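Long-range contacts in LamCAT (Aquimarina, PDB 6JH5), which probably hydrolyses laminarin, a beta-1,3-glucan storage polysaccharide, as a marine bacterial laminarinase of glycoside hydrolase family 16 that binds a calcium ion: residues 51-56 with 66-71; 85-90 with 118-123. One frame throughout, in Å; residues are numbered along the deposited sequence.

Contact 1: 51-56 with 66-71; sequences LVITAK and TSTRMK
Leu51 and Met70 reach toward each other tip to tip, leucine fork to thioether, with CD2 of Leu51 3.7 Å from SD of Met70. CD1 of Ile53 comes to SD of Met70 from another direction, at 4.1 Å. Ile53 crosses Thr68 at a slant: with CG1 beside the backbone N (chi1 -73°), CG2 of Ile53 falls anti to that N and rests 3.8 Å from CB of Thr68. The hydroxyls of Thr68 and Ser67 bond to the carbonyls of Arg40 and Met203. The segments form part of a beta hairpin of the glycoside hydrolase family 16 beta-jelly-roll sandwich, and backbone pairing between them is limited to one end. There Lys56 and Thr66 form an antiparallel hydrogen-bonded pair, Lys56 N to Thr66 O at 2.9 Å and Thr66 N to Lys56 O at 3.0 Å, both N-H...O angles near 160°. A CA-H...O contact, Ala55 CA to Thr66 O at 3.2 Å, adds to it. Toward Ile53 the backbones part, its CA 6.0 Å from that of Thr68. On the edge that Lys56 turns to Thr66, Val52 and Thr54 bond to Thr45 and Asn43; from the opposite edge Leu51 and Ile53 reach Val225 and Met223.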
loop_
_atom_site.group_PDB
_atom_site.type_symbol
_atom_site.label_atom_id
_atom_site.label_comp_id
_atom_site.label_asym_id
_atom_site.label_seq_id
_atom_site.Cartn_x
_atom_site.Cartn_y
_atom_site.Cartn_z
ATOM N N LEU A 51 -4.989 13.466 -3.641
ATOM C CA LEU A 51 -4.813 13.198 -2.205
ATOM C C LEU A 51 -3.347 13.535 -1.919
ATOM O O LEU A 51 -2.504 13.200 -2.729
ATOM C CB LEU A 51 -5.051 11.712 -1.916
ATOM C CG LEU A 51 -4.496 11.205 -0.591
ATOM C CD1 LEU A 51 -5.289 11.742 0.590
ATOM C CD2 LEU A 51 -4.508 9.694 -0.568
ATOM N N VAL A 52 -3.108 14.235 -0.835
ATOM C CA VAL A 52 -1.721 14.512 -0.419
ATOM C C VAL A 52 -1.525 13.875 0.940
ATOM O O VAL A 52 -2.216 14.238 1.831
ATOM C CB VAL A 52 -1.457 16.015 -0.295
ATOM C CG1 VAL A 52 -0.021 16.275 0.116
ATOM C CG2 VAL A 52 -1.795 16.731 -1.578
ATOM N N ILE A 53 -0.590 12.940 1.028
ATOM C CA ILE A 53 -0.194 12.406 2.348
ATOM C C ILE A 53 1.141 13.087 2.653
ATOM O O ILE A 53 2.045 12.908 1.901
ATOM C CB ILE A 53 -0.067 10.880 2.323
ATOM C CG1 ILE A 53 -1.450 10.236 2.253
ATOM C CG2 ILE A 53 0.697 10.416 3.547
ATOM C CD1 ILE A 53 -1.434 8.734 2.204
ATOM N N THR A 54 1.180 13.874 3.713
ATOM C CA THR A 54 2.407 14.620 4.036
ATOM C C THR A 54 3.058 14.002 5.261
ATOM O O THR A 54 2.379 13.846 6.220
ATOM C CB THR A 54 2.064 16.080 4.354
ATOM O OG1 THR A 54 1.385 16.628 3.242
ATOM C CG2 THR A 54 3.283 16.923 4.663
ATOM N N ALA A 55 4.328 13.634 5.146
ATOM C CA ALA A 55 5.065 13.173 6.332
ATOM C C ALA A 55 5.782 14.396 6.900
ATOM O O ALA A 55 6.301 15.163 6.140
ATOM C CB ALA A 55 6.033 12.074 5.989
ATOM N N LYS A 56 5.754 14.543 8.214
ATOM C CA LYS A 56 6.352 15.744 8.837
ATOM C C LYS A 56 7.253 15.392 10.017
ATOM O O LYS A 56 7.087 14.374 10.598
ATOM C CB LYS A 56 5.232 16.618 9.410
ATOM C CG LYS A 56 4.248 17.141 8.381
ATOM C CD LYS A 56 3.163 17.997 8.980
ATOM C CE LYS A 56 2.226 18.534 7.917
ATOM N NZ LYS A 56 0.901 18.881 8.483
ATOM N N THR A 66 5.240 12.376 11.791
ATOM C CA THR A 66 3.803 12.123 11.580
ATOM C C THR A 66 3.575 11.848 10.101
ATOM O O THR A 66 4.320 12.312 9.286
ATOM C CB THR A 66 2.918 13.277 12.056
ATOM O OG1 THR A 66 3.300 14.444 11.347
ATOM C CG2 THR A 66 3.012 13.469 13.550
ATOM N N SER A 67 2.547 11.067 9.835
ATOM C CA SER A 67 2.182 10.723 8.450
ATOM C C SER A 67 0.738 10.207 8.446
ATOM O O SER A 67 0.045 10.429 9.393
ATOM C CB SER A 67 3.137 9.733 7.844
ATOM O OG SER A 67 2.906 9.601 6.471
ATOM N N THR A 68 0.328 9.591 7.356
ATOM C CA THR A 68 -1.056 9.072 7.297
ATOM C C THR A 68 -1.063 7.602 6.861
ATOM O O THR A 68 -0.262 7.253 6.049
ATOM C CB THR A 68 -1.903 9.880 6.300
ATOM O OG1 THR A 68 -2.262 11.069 6.981
ATOM C CG2 THR A 68 -3.188 9.212 5.861
ATOM N N ARG A 69 -1.933 6.821 7.468
ATOM C CA ARG A 69 -2.236 5.447 7.016
ATOM C C ARG A 69 -3.760 5.398 6.894
ATOM O O ARG A 69 -4.410 5.569 7.888
ATOM C CB ARG A 69 -1.705 4.391 7.978
ATOM C CG ARG A 69 -2.025 2.956 7.589
ATOM C CD ARG A 69 -1.126 1.965 8.281
ATOM N NE ARG A 69 -1.746 0.666 8.376
ATOM C CZ ARG A 69 -1.094 -0.440 8.686
ATOM N NH1 ARG A 69 0.213 -0.406 8.852
ATOM N NH2 ARG A 69 -1.747 -1.578 8.816
ATOM N N MET A 70 -4.265 5.184 5.692
ATOM C CA MET A 70 -5.729 5.213 5.507
ATOM C C MET A 70 -6.164 3.930 4.796
ATOM O O MET A 70 -5.370 3.386 4.080
ATOM C CB MET A 70 -6.133 6.471 4.739
ATOM C CG MET A 70 -5.426 6.621 3.436
ATOM S SD MET A 70 -5.465 8.323 2.758
ATOM C CE MET A 70 -7.131 8.400 2.089
ATOM N N LYS A 71 -7.390 3.496 5.033
ATOM C CA LYS A 71 -7.825 2.180 4.514
ATOM C C LYS A 71 -9.316 2.180 4.186
ATOM O O LYS A 71 -10.010 3.000 4.673
ATOM C CB LYS A 71 -7.554 1.109 5.570
ATOM C CG LYS A 71 -8.251 1.348 6.900
ATOM C CD LYS A 71 -7.802 0.422 7.987
ATOM C CE LYS A 71 -8.608 0.613 9.252
ATOM N NZ LYS A 71 -8.147 -0.244 10.359
#

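Contact 2: 85-90 with 118-123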
loop_
_atom_site.group_PDB
_atom_site.type_symbol
_atom_site.label_atom_id
_atom_site.label_comp_id
_atom_site.label_asym_id
_atom_site.label_seq_id
_atom_site.Cartn_x
_atom_site.Cartn_y
_atom_site.Cartn_z
ATOM N N ALA A 85 -3.614 2.692 -8.944
ATOM C CA ALA A 85 -3.535 4.076 -8.445
ATOM C C ALA A 85 -2.442 4.810 -9.207
ATOM O O ALA A 85 -1.481 4.190 -9.541
ATOM C CB ALA A 85 -3.249 4.103 -6.969
ATOM N N ARG A 86 -2.647 6.091 -9.445
ATOM C CA ARG A 86 -1.625 6.944 -10.089
ATOM C C ARG A 86 -0.980 7.739 -8.958
ATOM O O ARG A 86 -1.666 8.486 -8.347
ATOM C CB ARG A 86 -2.302 7.858 -11.099
ATOM C CG ARG A 86 -1.333 8.760 -11.841
ATOM C CD ARG A 86 -1.941 9.316 -13.116
ATOM N NE ARG A 86 -0.967 10.127 -13.808
ATOM C CZ ARG A 86 -0.908 11.440 -13.796
ATOM N NH1 ARG A 86 -1.788 12.165 -13.147
ATOM N NH2 ARG A 86 0.064 12.055 -14.431
ATOM N N ILE A 87 0.293 7.446 -8.690
ATOM C CA ILE A 87 1.001 7.976 -7.501
ATOM C C ILE A 87 2.349 8.586 -7.875
ATOM O O ILE A 87 3.002 8.027 -8.694
ATOM C CB ILE A 87 1.270 6.796 -6.557
ATOM C CG1 ILE A 87 -0.024 6.058 -6.226
ATOM C CG2 ILE A 87 1.983 7.230 -5.290
ATOM C CD1 ILE A 87 0.200 4.856 -5.325
ATOM N N ALA A 88 2.650 9.698 -7.223
ATOM C CA ALA A 88 3.956 10.372 -7.263
ATOM C C ALA A 88 4.428 10.352 -5.811
ATOM O O ALA A 88 3.691 10.718 -4.977
ATOM C CB ALA A 88 3.844 11.774 -7.815
ATOM N N MET A 89 5.628 9.864 -5.569
ATOM C CA MET A 89 6.036 9.737 -4.161
ATOM C C MET A 89 7.413 10.343 -3.941
ATOM O O MET A 89 8.164 10.423 -4.855
ATOM C CB MET A 89 6.057 8.259 -3.751
ATOM C CG MET A 89 7.169 7.466 -4.389
ATOM S SD MET A 89 6.800 5.685 -4.332
ATOM C CE MET A 89 5.761 5.482 -5.777
ATOM N N PRO A 90 7.758 10.712 -2.705
ATOM C CA PRO A 90 9.071 11.256 -2.427
ATOM C C PRO A 90 10.124 10.140 -2.461
ATOM O O PRO A 90 9.820 9.016 -2.380
ATOM C CB PRO A 90 9.006 11.803 -1.001
ATOM C CG PRO A 90 7.644 11.492 -0.502
ATOM C CD PRO A 90 6.939 10.612 -1.513
ATOM N N ASP A 118 0.900 -6.274 -1.706
ATOM C CA ASP A 118 1.529 -4.941 -1.807
ATOM C C ASP A 118 1.602 -4.596 -3.304
ATOM O O ASP A 118 2.322 -5.221 -4.006
ATOM C CB ASP A 118 2.914 -4.981 -1.174
ATOM C CG ASP A 118 2.902 -5.468 0.254
ATOM O OD1 ASP A 118 2.236 -4.865 1.032
ATOM O OD2 ASP A 118 3.570 -6.430 0.515
ATOM N N ILE A 119 0.747 -3.691 -3.748
ATOM C CA ILE A 119 0.713 -3.313 -5.181
ATOM C C ILE A 119 1.943 -2.473 -5.507
ATOM O O ILE A 119 2.463 -2.599 -6.574
ATOM C CB ILE A 119 -0.611 -2.587 -5.458
ATOM C CG1 ILE A 119 -1.787 -3.500 -5.103
ATOM C CG2 ILE A 119 -0.665 -2.165 -6.915
ATOM C CD1 ILE A 119 -3.125 -2.791 -5.074
ATOM N N MET A 120 2.287 -1.584 -4.588
ATOM C CA MET A 120 3.490 -0.745 -4.724
ATOM C C MET A 120 4.110 -0.517 -3.346
ATOM O O MET A 120 3.399 -0.150 -2.453
ATOM C CB MET A 120 3.162 0.629 -5.332
ATOM C CG MET A 120 4.345 1.552 -5.568
ATOM S SD MET A 120 5.079 2.357 -4.095
ATOM C CE MET A 120 3.738 3.425 -3.573
ATOM N N GLU A 121 5.396 -0.820 -3.252
ATOM C CA GLU A 121 6.195 -0.372 -2.099
ATOM C C GLU A 121 7.486 0.257 -2.630
ATOM O O GLU A 121 7.992 -0.219 -3.587
ATOM C CB GLU A 121 6.542 -1.474 -1.117
ATOM C CG GLU A 121 5.385 -1.817 -0.211
ATOM C CD GLU A 121 5.780 -2.953 0.713
ATOM O OE1 GLU A 121 5.896 -4.047 0.214
ATOM O OE2 GLU A 121 6.066 -2.673 1.867
ATOM N N HIS A 122 7.933 1.313 -1.979
ATOM C CA HIS A 122 9.228 1.924 -2.328
ATOM C C HIS A 122 9.965 2.236 -1.028
ATOM O O HIS A 122 9.311 2.586 -0.091
ATOM C CB HIS A 122 9.040 3.191 -3.160
ATOM C CG HIS A 122 10.321 3.841 -3.549
ATOM N ND1 HIS A 122 10.848 4.890 -2.858
ATOM C CD2 HIS A 122 11.209 3.543 -4.507
ATOM C CE1 HIS A 122 11.984 5.226 -3.400
ATOM N NE2 HIS A 122 12.223 4.438 -4.402
ATOM N N VAL A 123 11.288 2.100 -1.038
ATOM C CA VAL A 123 12.051 2.466 0.182
ATOM C C VAL A 123 13.223 3.360 -0.189
ATOM O O VAL A 123 13.768 3.218 -1.256
ATOM C CB VAL A 123 12.588 1.269 0.986
ATOM C CG1 VAL A 123 11.509 0.499 1.724
ATOM C CG2 VAL A 123 13.421 0.355 0.125
HETATM O O HOH W 1 10.011 6.686 -1.042
#
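Met89 and Met120 meet through bends in both chains. Met89 sets CG between its backbone N and carbonyl carbon (chi1 70°) and folds at its last torsion, which swings CE toward the opposing methionine; Met120 leaves its backbone with CG anti to N and then bends twice, at chi2 (-75°) and chi3, to present its thioether. The two reach each other tip to tip, CE of Met89 lying 3.6 Å from SD of Met120, with the sulfurs of Met89 and Met120 3.8 Å apart. CE of Met120 extends the apolar contact to Ile87 CD1 at 4.2 Å. With Met120 cut back to an alanine, the methyl CE of Met89 and CD1 of Ile87 would probably both face a gap, and the end of Met89 would be likely to turn more freely.

The same sulfur of Met89 also touches His122: SD of Met89 is 3.6 Å from CB of His122 and views the ring obliquely, 4.7 Å from its centroid and 45° off the normal. The imidazole is held at two points. One water in the ring plane lies 2.7 Å from ND1 of His122 and donates to the carbonyl O of Pro90, also 2.7 Å away, while NE2 bonds to the carbonyl of Glu126. No direct hydrogen bond joins the segments, so side chains and this water make the contact.

A classic beta bulge puts Ile119 and Met120 opposite the single residue Phe99. It falls within the sequence Glu116 to Glu121, which matches the family 16 signature Glu-X-Asp-X-X-Glu. Met89 and Met120 pack behind this part of the jelly-roll sandwich, whose glutamates, by analogy with relatives, are probably the nucleophile and acid/base of the active site.

Along the chain contact 1 is complete before the first segment of contact 2 begins, and strands 63-71 and 81-88 follow one another. The contact centres are 13 Å apart and their nearest atoms about 6 Å, so the two do not touch. Strand 221-232 pairs with a segment of each contact, in contact 2 through Arg86 and Ala88, and Met223 serves both, by its backbone to Ile53 and as a neighbour of the Ile87 side chain. The calcium, bound by Glu11, Gly49 and Asp226, is about 8 Å from the Leu51 side chain and about 11 Å from that of Ile87. Arg86 makes a salt bridge to Asp226. The probable catalytic segment belongs to contact 2.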